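Local coordinates for FAA hydrolase family protein (Pseudomonas aeruginosa, PDB 6J5Y) that probably hydrolyses fumarylpyruvate, as a member of the fumarylacetoacetate hydrolase superfamily, and binds manganese and pyruvate, at residues S185-S188 with E192-P195; L85-G90 with W178-T183; S66-A71 with S139-P144; R215-I220 with E225-V230. All coordinates share one frame; numbering follows the deposited sequence.

Contact 1 of 4, residues S185-S188 with E192-P195; sequences SYLS and ELRP
Leu193, just beyond the end of helix 180-190, turns its isobutyl group back onto the helix and fits it against Leu187 and Ser188. Its two methyls share the work. CD2 meets the branch point CG of Leu187 at 4.1 Å, the two leucine side chains crossing at about a right angle, while CD1 lies 4.1 Å from Ser188 CB. The fork faces the helix because Leu193 CG stands beside its own backbone N, opposite the carbonyl carbon (chi1 -59°).

Ser188 offers Leu193 its carbon and uses its hydroxyl for polar bonds. OG is held between the backbone N and the carbonyl carbon, from where it donates to Ser185 O at 2.6 Å, tilted 28° from that carbonyl's plane. A second bond ties the same OG to Ile96 N, and Ser185 OG reaches Ile96 O, so the segment 185-188 is stitched to the chain ahead of helix 98-101.

The contact is confined to these three buried residues and gives way quickly to an exposed loop. Glu192 directs its CB away from the helix, and Arg194 and Pro195 are exposed like it. The guanidinium of Arg194 has Pro195 CD over the centre of one face, 3.7 Å above the plane. Tyr27 of strand 26-30 touches both leucines, where the loop leading to strand 198-200 packs back on the last turn of helix 180-190: a local helix-to-strand connection within the FAH fold.

Contact 2 of 4, residues L85-G90 with W178-T183; sequences LVAAIG and WSVAET
Apolar contact alone joins Val180, in the first turn of helix 180-190, to Leu85 and Ala87 of strand 79-89. The two methyls of the valine divide the strand between them. CG2 meets Leu85 CD2 at 3.8 Å, the side chains crossing at about a right angle, whereas CG1 faces Ala87 CB at the looser distance of 4.3 Å. With CG1 opposite the backbone N (chi1 169°) and CG2 beside it, the valine fork is spread over two residues on the same face of the strand. Val105 and Tyr108 of strand 105-116 also touch Val180, so the helix start rests on two adjacent antiparallel strands of the large mixed sheet.

Polar bonds fix the helix end that presents the valine. Ser179 is the N-cap, and with Glu182 it forms a capping box: Glu182 N donates to Ser179 OG at 3.2 Å and nearly straight (173°), while Ser179 N donates to Glu182 OE1 at 2.7 Å. The serine hydroxyl also donates to OE1, at 2.8 Å. Ser179 N and OG approach that oxygen on its anti side but from opposite faces of the carboxylate plane, which should restrain its rotation.

Within the first turn, Thr183 OG1 donates to Val180 O at 2.8 Å, tilted 34° from the carbonyl plane. The backbone bond from Thr183 N to Ser179 O, also 2.8 Å, runs over the same turn.

Contact 3 of 4, residues S66-A71 with S139-P144; sequences STLELA and SAPIGP
The puckered ring of Pro141 turns one side and its CG corner to Leu68 and Leu70. Both CD2 methyls come from the side toward which CG is puckered. Leu68 CD2 stands obliquely above the CB-CG edge, 3.9 Å from CG and 4.0 Å from CB of Pro141. Leu70 CD2 sits lower and farther out, meeting Pro141 CG alone at 3.8 Å. Both leucines cross the proline at about a right angle, each using a single methyl.

Two residues apart on strand 67-71, the leucines point from the same face. Each carries CG opposite its backbone N (chi1 178° for Leu68 and -170° for Leu70), which extends the CD2 methyls toward the proline. The contact is wholly apolar, and the backbones stay well separated, with Leu68 CA and Pro141 CA 8.0 Å apart.

Strand 67-71 is outermost within this chain in a five-stranded mixed sheet and strand 140-147 belongs to another mixed sheet, so the contact joins side chains of two different sheets. Leu68 and Leu70 also touch Val228 of the adjacent strand 225-231, Leu68 reaches Val60 of strand 59-61, and Pro141 rests on Leu112 and Met114 of strand 105-116.

Contact 4 of 4, residues R215-I220 with E225-V230; sequences RMLGAI and ELSVRV
A beta hairpin brings strands 215-220 and 225-231 together, Met216 pairing with Val228 and Gly218 with Leu226 through two hydrogen-bonded pairs. Met216 N donates to Val228 O at 2.7 Å, and the return bond from Val228 N to Met216 O is longer, 3.1 Å. Gly218 N to Leu226 O measures 2.9 Å and Leu226 N to Gly218 O 2.8 Å. Between these pairs, Leu217 CA sets a CA-H...O contact on Leu226 O.

The hairpin supplies two inner strands of a mixed sheet, with strand 158-163 beside 215-220 and strand 67-71 beside 225-231. On its buried face, Met216 and Val228 lie side by side and point the same way. The methionine bends at its last torsion (chi3 -77°), bringing CE to 3.6 Å from Val228 CG1 and equally to 3.6 Å from Val230 CG2, so one methyl touches both valines.

On the other face, Leu217 curls its CD1 over Ser227 CB at 3.7 Å. Ser227 OG itself bonds to Thr67 OG1. Farther along, the aliphatic parts of two arginines touch, Arg215 CG 4.0 Å from Arg229 CB; their guanidinium planes are turned 62° apart, and Arg229 NH1 makes a salt bridge with Glu69 OE2.

Contacts 3 and 4 are neighbours, their centres about 8 Å apart: strand 67-71 lies beside strand 225-231, and Leu70 CB packs 3.7 Å from Val228 CG1. Contacts 1 and 2 share helix 180-190, with centres about 10 Å apart on the other side of the chain's centre. Contact 2 bridges the two groups, Val86 CG1 lying 3.9 Å from Ile142 CD1 of contact 3 and Leu85 CA 3.6 Å from Ile220 CD1 of contact 4. Manganese is bound by Glu82, Glu84 and Asp113. The first two precede contact 2 on strand 79-89, whose Leu85 side chain is about 11 Å from both metal and pyruvate.

Contact 1 of 4, residues S185-S188 with E192-P195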
# COMPACT_ATOMS: atom_id res chain seq x y z
N SER A 185 -5.19 15.19 -2.85
CA SER A 185 -5.41 16.59 -2.41
C SER A 185 -4.89 16.75 -0.99
O SER A 185 -4.09 17.67 -0.77
CB SER A 185 -6.86 17.04 -2.47
OG SER A 185 -7.22 17.27 -3.81
N TYR A 186 -5.30 15.90 -0.06
CA TYR A 186 -5.00 16.16 1.38
C TYR A 186 -3.51 15.92 1.66
O TYR A 186 -2.89 16.74 2.33
CB TYR A 186 -5.98 15.43 2.29
CG TYR A 186 -7.43 15.79 2.07
CD1 TYR A 186 -7.79 16.96 1.42
CD2 TYR A 186 -8.44 14.96 2.50
CE1 TYR A 186 -9.12 17.30 1.22
CE2 TYR A 186 -9.78 15.29 2.32
CZ TYR A 186 -10.12 16.45 1.65
OH TYR A 186 -11.43 16.77 1.43
N LEU A 187 -2.93 14.85 1.13
CA LEU A 187 -1.47 14.60 1.22
C LEU A 187 -0.71 15.83 0.74
O LEU A 187 0.29 16.25 1.40
CB LEU A 187 -1.17 13.37 0.36
CG LEU A 187 -0.04 12.43 0.73
CD1 LEU A 187 0.04 12.10 2.23
CD2 LEU A 187 -0.19 11.16 -0.09
N SER A 188 -1.17 16.44 -0.36
CA SER A 188 -0.50 17.58 -1.03
C SER A 188 -0.58 18.87 -0.18
O SER A 188 0.07 19.81 -0.59
CB SER A 188 -1.04 17.81 -2.43
OG SER A 188 -2.31 18.47 -2.42
N GLU A 192 4.97 18.33 -0.74
CA GLU A 192 4.93 18.49 -2.21
C GLU A 192 4.95 17.10 -2.85
O GLU A 192 5.96 16.40 -2.74
CB GLU A 192 6.09 19.33 -2.72
CG GLU A 192 6.00 19.57 -4.21
CD GLU A 192 7.16 20.36 -4.79
OE1 GLU A 192 8.12 20.63 -4.04
OE2 GLU A 192 7.11 20.65 -5.98
N LEU A 193 3.90 16.70 -3.55
CA LEU A 193 3.93 15.39 -4.23
C LEU A 193 4.83 15.54 -5.46
O LEU A 193 4.96 16.65 -5.97
CB LEU A 193 2.52 14.93 -4.59
CG LEU A 193 1.57 14.79 -3.40
CD1 LEU A 193 0.24 14.22 -3.84
CD2 LEU A 193 2.19 13.94 -2.30
N ARG A 194 5.52 14.48 -5.83
CA ARG A 194 6.44 14.49 -7.00
C ARG A 194 6.24 13.21 -7.78
O ARG A 194 5.74 12.21 -7.23
CB ARG A 194 7.89 14.61 -6.52
CG ARG A 194 8.21 15.91 -5.81
CD ARG A 194 8.17 17.12 -6.71
NE ARG A 194 9.22 16.99 -7.71
CZ ARG A 194 9.15 17.42 -8.97
NH1 ARG A 194 8.03 17.95 -9.43
NH2 ARG A 194 10.18 17.26 -9.77
N PRO A 195 6.67 13.17 -9.06
CA PRO A 195 6.59 11.94 -9.84
C PRO A 195 7.40 10.86 -9.12
O PRO A 195 8.46 11.18 -8.60
CB PRO A 195 7.14 12.32 -11.23
CG PRO A 195 7.00 13.82 -11.27
CD PRO A 195 7.22 14.29 -9.84

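Contact 2 of 4, residues L85-G90 with W178-T183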
# COMPACT_ATOMS: atom_id res chain seq x y z
N LEU A 85 -5.25 -0.75 -2.53
CA LEU A 85 -5.06 -0.03 -3.81
C LEU A 85 -3.90 0.96 -3.66
O LEU A 85 -3.92 1.78 -2.72
CB LEU A 85 -6.34 0.68 -4.23
CG LEU A 85 -6.24 1.58 -5.47
CD1 LEU A 85 -6.10 0.76 -6.73
CD2 LEU A 85 -7.45 2.49 -5.56
N VAL A 86 -2.94 0.87 -4.58
CA VAL A 86 -1.80 1.79 -4.67
C VAL A 86 -2.03 2.65 -5.89
O VAL A 86 -2.28 2.10 -7.00
CB VAL A 86 -0.43 1.09 -4.72
CG1 VAL A 86 0.70 2.11 -4.70
CG2 VAL A 86 -0.24 0.09 -3.59
N ALA A 87 -1.93 3.95 -5.68
CA ALA A 87 -1.91 4.99 -6.72
C ALA A 87 -0.47 5.48 -6.89
O ALA A 87 0.15 5.83 -5.85
CB ALA A 87 -2.83 6.11 -6.33
N ALA A 88 0.02 5.55 -8.13
CA ALA A 88 1.36 6.07 -8.47
C ALA A 88 1.22 7.50 -9.03
O ALA A 88 0.40 7.70 -9.97
CB ALA A 88 2.05 5.16 -9.44
N ILE A 89 2.00 8.43 -8.48
CA ILE A 89 1.99 9.88 -8.86
C ILE A 89 2.84 10.07 -10.12
O ILE A 89 4.00 9.68 -10.09
CB ILE A 89 2.52 10.76 -7.72
CG1 ILE A 89 1.69 10.62 -6.44
CG2 ILE A 89 2.62 12.22 -8.19
CD1 ILE A 89 0.21 10.84 -6.61
N GLY A 90 2.25 10.64 -11.18
CA GLY A 90 2.96 10.98 -12.42
C GLY A 90 3.28 12.46 -12.48
O GLY A 90 4.26 12.82 -13.12
N TRP A 178 -11.52 8.70 2.46
CA TRP A 178 -10.90 9.63 1.48
C TRP A 178 -10.60 8.85 0.20
O TRP A 178 -9.69 8.04 0.21
CB TRP A 178 -9.65 10.31 2.06
CG TRP A 178 -9.94 11.28 3.17
CD1 TRP A 178 -11.13 11.87 3.49
CD2 TRP A 178 -8.98 11.79 4.09
NE1 TRP A 178 -10.97 12.71 4.56
CE2 TRP A 178 -9.66 12.67 4.96
CE3 TRP A 178 -7.61 11.58 4.28
CZ2 TRP A 178 -9.01 13.35 5.99
CZ3 TRP A 178 -6.97 12.26 5.29
CH2 TRP A 178 -7.67 13.11 6.14
N SER A 179 -11.37 9.10 -0.85
CA SER A 179 -11.14 8.58 -2.22
C SER A 179 -9.70 8.85 -2.65
O SER A 179 -9.02 9.68 -2.01
CB SER A 179 -12.12 9.23 -3.17
OG SER A 179 -11.84 10.63 -3.29
N VAL A 180 -9.26 8.26 -3.75
CA VAL A 180 -7.92 8.55 -4.33
C VAL A 180 -7.77 10.07 -4.45
O VAL A 180 -6.70 10.60 -4.05
CB VAL A 180 -7.72 7.83 -5.68
CG1 VAL A 180 -6.48 8.36 -6.39
CG2 VAL A 180 -7.65 6.32 -5.50
N ALA A 181 -8.77 10.75 -5.01
CA ALA A 181 -8.74 12.20 -5.30
C ALA A 181 -8.57 13.00 -4.02
O ALA A 181 -7.76 13.90 -4.00
CB ALA A 181 -10.02 12.60 -6.02
N GLU A 182 -9.35 12.69 -3.00
CA GLU A 182 -9.24 13.30 -1.66
C GLU A 182 -7.85 13.03 -1.04
O GLU A 182 -7.29 13.98 -0.43
CB GLU A 182 -10.33 12.72 -0.77
CG GLU A 182 -11.69 13.34 -1.01
CD GLU A 182 -12.81 12.50 -0.45
OE1 GLU A 182 -12.85 11.30 -0.76
OE2 GLU A 182 -13.62 13.03 0.31
N THR A 183 -7.35 11.79 -1.10
CA THR A 183 -6.06 11.42 -0.44
C THR A 183 -4.93 12.21 -1.12
O THR A 183 -4.03 12.70 -0.43
CB THR A 183 -5.81 9.90 -0.41
OG1 THR A 183 -5.64 9.39 -1.73
CG2 THR A 183 -6.92 9.13 0.26

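Contact 3 of 4, residues S66-A71 with S139-P144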
# COMPACT_ATOMS: atom_id res chain seq x y z
N SER A 66 4.12 -14.72 -10.69
CA SER A 66 5.24 -15.02 -9.77
C SER A 66 4.71 -14.97 -8.34
O SER A 66 3.65 -14.33 -8.11
CB SER A 66 6.37 -14.03 -9.95
OG SER A 66 7.20 -14.40 -11.04
N THR A 67 5.43 -15.59 -7.41
CA THR A 67 5.13 -15.57 -5.96
C THR A 67 6.35 -15.02 -5.22
O THR A 67 7.46 -15.52 -5.46
CB THR A 67 4.66 -16.94 -5.47
OG1 THR A 67 3.42 -17.22 -6.14
CG2 THR A 67 4.47 -17.01 -3.98
N LEU A 68 6.16 -13.99 -4.41
CA LEU A 68 7.25 -13.42 -3.59
C LEU A 68 7.45 -14.32 -2.38
O LEU A 68 6.45 -14.58 -1.65
CB LEU A 68 6.92 -12.00 -3.16
CG LEU A 68 7.97 -11.34 -2.26
CD1 LEU A 68 9.29 -11.18 -3.02
CD2 LEU A 68 7.46 -9.99 -1.75
N GLU A 69 8.69 -14.71 -2.15
CA GLU A 69 9.09 -15.51 -0.97
C GLU A 69 9.51 -14.49 0.08
O GLU A 69 10.60 -13.94 -0.06
CB GLU A 69 10.21 -16.49 -1.31
CG GLU A 69 9.87 -17.44 -2.45
CD GLU A 69 8.76 -18.45 -2.20
OE1 GLU A 69 8.51 -18.82 -1.02
OE2 GLU A 69 8.12 -18.85 -3.21
N LEU A 70 8.63 -14.22 1.04
CA LEU A 70 8.77 -13.10 1.99
C LEU A 70 9.14 -13.63 3.38
O LEU A 70 8.29 -14.27 4.02
CB LEU A 70 7.45 -12.33 2.03
CG LEU A 70 7.51 -10.99 2.78
CD1 LEU A 70 8.72 -10.18 2.35
CD2 LEU A 70 6.24 -10.19 2.56
N ALA A 71 10.35 -13.30 3.85
CA ALA A 71 10.92 -13.80 5.12
C ALA A 71 10.11 -13.21 6.27
O ALA A 71 9.86 -12.00 6.28
CB ALA A 71 12.40 -13.47 5.21
N SER A 139 8.50 -4.41 3.57
CA SER A 139 7.18 -4.24 4.23
C SER A 139 6.11 -3.83 3.21
O SER A 139 4.94 -3.70 3.64
CB SER A 139 7.24 -3.25 5.36
OG SER A 139 7.57 -1.95 4.91
N ALA A 140 6.46 -3.69 1.93
CA ALA A 140 5.50 -3.23 0.89
C ALA A 140 5.64 -4.00 -0.40
O ALA A 140 6.06 -3.44 -1.41
CB ALA A 140 5.63 -1.74 0.64
N PRO A 141 5.19 -5.28 -0.45
CA PRO A 141 5.01 -5.97 -1.72
C PRO A 141 3.99 -5.26 -2.61
O PRO A 141 2.99 -4.75 -2.13
CB PRO A 141 4.53 -7.36 -1.27
CG PRO A 141 5.08 -7.50 0.14
CD PRO A 141 4.83 -6.12 0.71
N ILE A 142 4.23 -5.27 -3.92
CA ILE A 142 3.34 -4.58 -4.89
C ILE A 142 3.41 -5.30 -6.24
O ILE A 142 4.49 -5.80 -6.59
CB ILE A 142 3.76 -3.10 -5.00
CG1 ILE A 142 2.75 -2.29 -5.80
CG2 ILE A 142 5.16 -2.98 -5.59
CD1 ILE A 142 3.03 -0.81 -5.78
N GLY A 143 2.28 -5.33 -6.96
CA GLY A 143 2.17 -5.94 -8.29
C GLY A 143 2.64 -4.97 -9.38
O GLY A 143 3.02 -3.83 -9.08
N PRO A 144 2.57 -5.39 -10.66
CA PRO A 144 2.77 -4.49 -11.79
C PRO A 144 1.88 -3.24 -11.75
O PRO A 144 0.78 -3.26 -11.22
CB PRO A 144 2.47 -5.35 -13.03
CG PRO A 144 1.84 -6.61 -12.51
CD PRO A 144 2.31 -6.77 -11.09

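Contact 4 of 4, residues R215-I220 with E225-V230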
# COMPACT_ATOMS: atom_id res chain seq x y z
N ARG A 215 0.37 -18.80 2.32
CA ARG A 215 0.36 -18.13 1.00
C ARG A 215 -0.78 -17.11 1.01
O ARG A 215 -1.87 -17.47 1.48
CB ARG A 215 0.15 -19.17 -0.10
CG ARG A 215 1.10 -19.08 -1.28
CD ARG A 215 1.15 -20.40 -2.02
NE ARG A 215 0.19 -20.51 -3.12
CZ ARG A 215 -0.39 -21.64 -3.52
NH1 ARG A 215 -1.22 -21.63 -4.54
NH2 ARG A 215 -0.16 -22.78 -2.89
N MET A 216 -0.54 -15.92 0.48
CA MET A 216 -1.53 -14.83 0.35
C MET A 216 -1.76 -14.59 -1.14
O MET A 216 -0.77 -14.68 -1.89
CB MET A 216 -1.01 -13.52 0.97
CG MET A 216 -0.99 -13.50 2.48
SD MET A 216 -0.00 -12.11 3.12
CE MET A 216 1.67 -12.71 2.85
N LEU A 217 -3.00 -14.27 -1.54
CA LEU A 217 -3.29 -13.77 -2.91
C LEU A 217 -4.24 -12.57 -2.80
O LEU A 217 -5.38 -12.74 -2.37
CB LEU A 217 -3.87 -14.90 -3.76
CG LEU A 217 -3.97 -14.63 -5.26
CD1 LEU A 217 -2.59 -14.56 -5.89
CD2 LEU A 217 -4.82 -15.70 -5.93
N GLY A 218 -3.75 -11.40 -3.17
CA GLY A 218 -4.57 -10.19 -3.27
C GLY A 218 -4.96 -9.96 -4.71
O GLY A 218 -4.26 -10.43 -5.60
N ALA A 219 -6.07 -9.27 -4.92
CA ALA A 219 -6.50 -8.88 -6.26
C ALA A 219 -7.32 -7.60 -6.16
O ALA A 219 -8.00 -7.38 -5.15
CB ALA A 219 -7.22 -10.02 -6.90
N ILE A 220 -7.21 -6.78 -7.19
CA ILE A 220 -8.18 -5.68 -7.44
C ILE A 220 -8.64 -5.78 -8.88
O ILE A 220 -7.77 -5.93 -9.76
CB ILE A 220 -7.55 -4.32 -7.09
CG1 ILE A 220 -7.04 -4.33 -5.64
CG2 ILE A 220 -8.55 -3.21 -7.38
CD1 ILE A 220 -6.20 -3.14 -5.22
N GLU A 225 -3.37 -9.52 -9.81
CA GLU A 225 -3.22 -10.28 -8.55
C GLU A 225 -1.82 -10.05 -7.98
O GLU A 225 -0.90 -9.66 -8.73
CB GLU A 225 -3.46 -11.75 -8.85
CG GLU A 225 -2.38 -12.34 -9.75
CD GLU A 225 -2.57 -12.11 -11.25
OE1 GLU A 225 -3.29 -12.94 -11.85
OE2 GLU A 225 -2.02 -11.11 -11.81
N LEU A 226 -1.66 -10.35 -6.70
CA LEU A 226 -0.38 -10.23 -5.96
C LEU A 226 -0.21 -11.48 -5.10
O LEU A 226 -0.99 -11.62 -4.15
CB LEU A 226 -0.42 -8.96 -5.10
CG LEU A 226 0.79 -8.72 -4.21
CD1 LEU A 226 2.04 -8.61 -5.04
CD2 LEU A 226 0.59 -7.46 -3.38
N SER A 227 0.70 -12.38 -5.46
CA SER A 227 0.98 -13.66 -4.74
C SER A 227 2.23 -13.54 -3.86
O SER A 227 3.34 -13.29 -4.37
CB SER A 227 1.09 -14.80 -5.72
OG SER A 227 1.38 -16.02 -5.06
N VAL A 228 2.07 -13.78 -2.56
CA VAL A 228 3.19 -13.70 -1.57
C VAL A 228 3.09 -14.92 -0.67
O VAL A 228 1.99 -15.17 -0.17
CB VAL A 228 3.12 -12.40 -0.74
CG1 VAL A 228 4.23 -12.36 0.31
CG2 VAL A 228 3.16 -11.16 -1.62
N ARG A 229 4.19 -15.63 -0.47
CA ARG A 229 4.30 -16.71 0.54
C ARG A 229 5.29 -16.25 1.61
O ARG A 229 6.39 -15.78 1.26
CB ARG A 229 4.76 -18.04 -0.07
CG ARG A 229 4.90 -19.18 0.93
CD ARG A 229 5.20 -20.54 0.31
NE ARG A 229 5.69 -20.38 -1.05
CZ ARG A 229 6.14 -21.34 -1.86
NH1 ARG A 229 6.54 -21.01 -3.08
NH2 ARG A 229 6.19 -22.60 -1.46
N VAL A 230 4.89 -16.42 2.87
CA VAL A 230 5.71 -16.13 4.06
C VAL A 230 6.64 -17.32 4.32
O VAL A 230 6.11 -18.43 4.45
CB VAL A 230 4.80 -15.82 5.26
CG1 VAL A 230 5.59 -15.44 6.51
CG2 VAL A 230 3.81 -14.72 4.89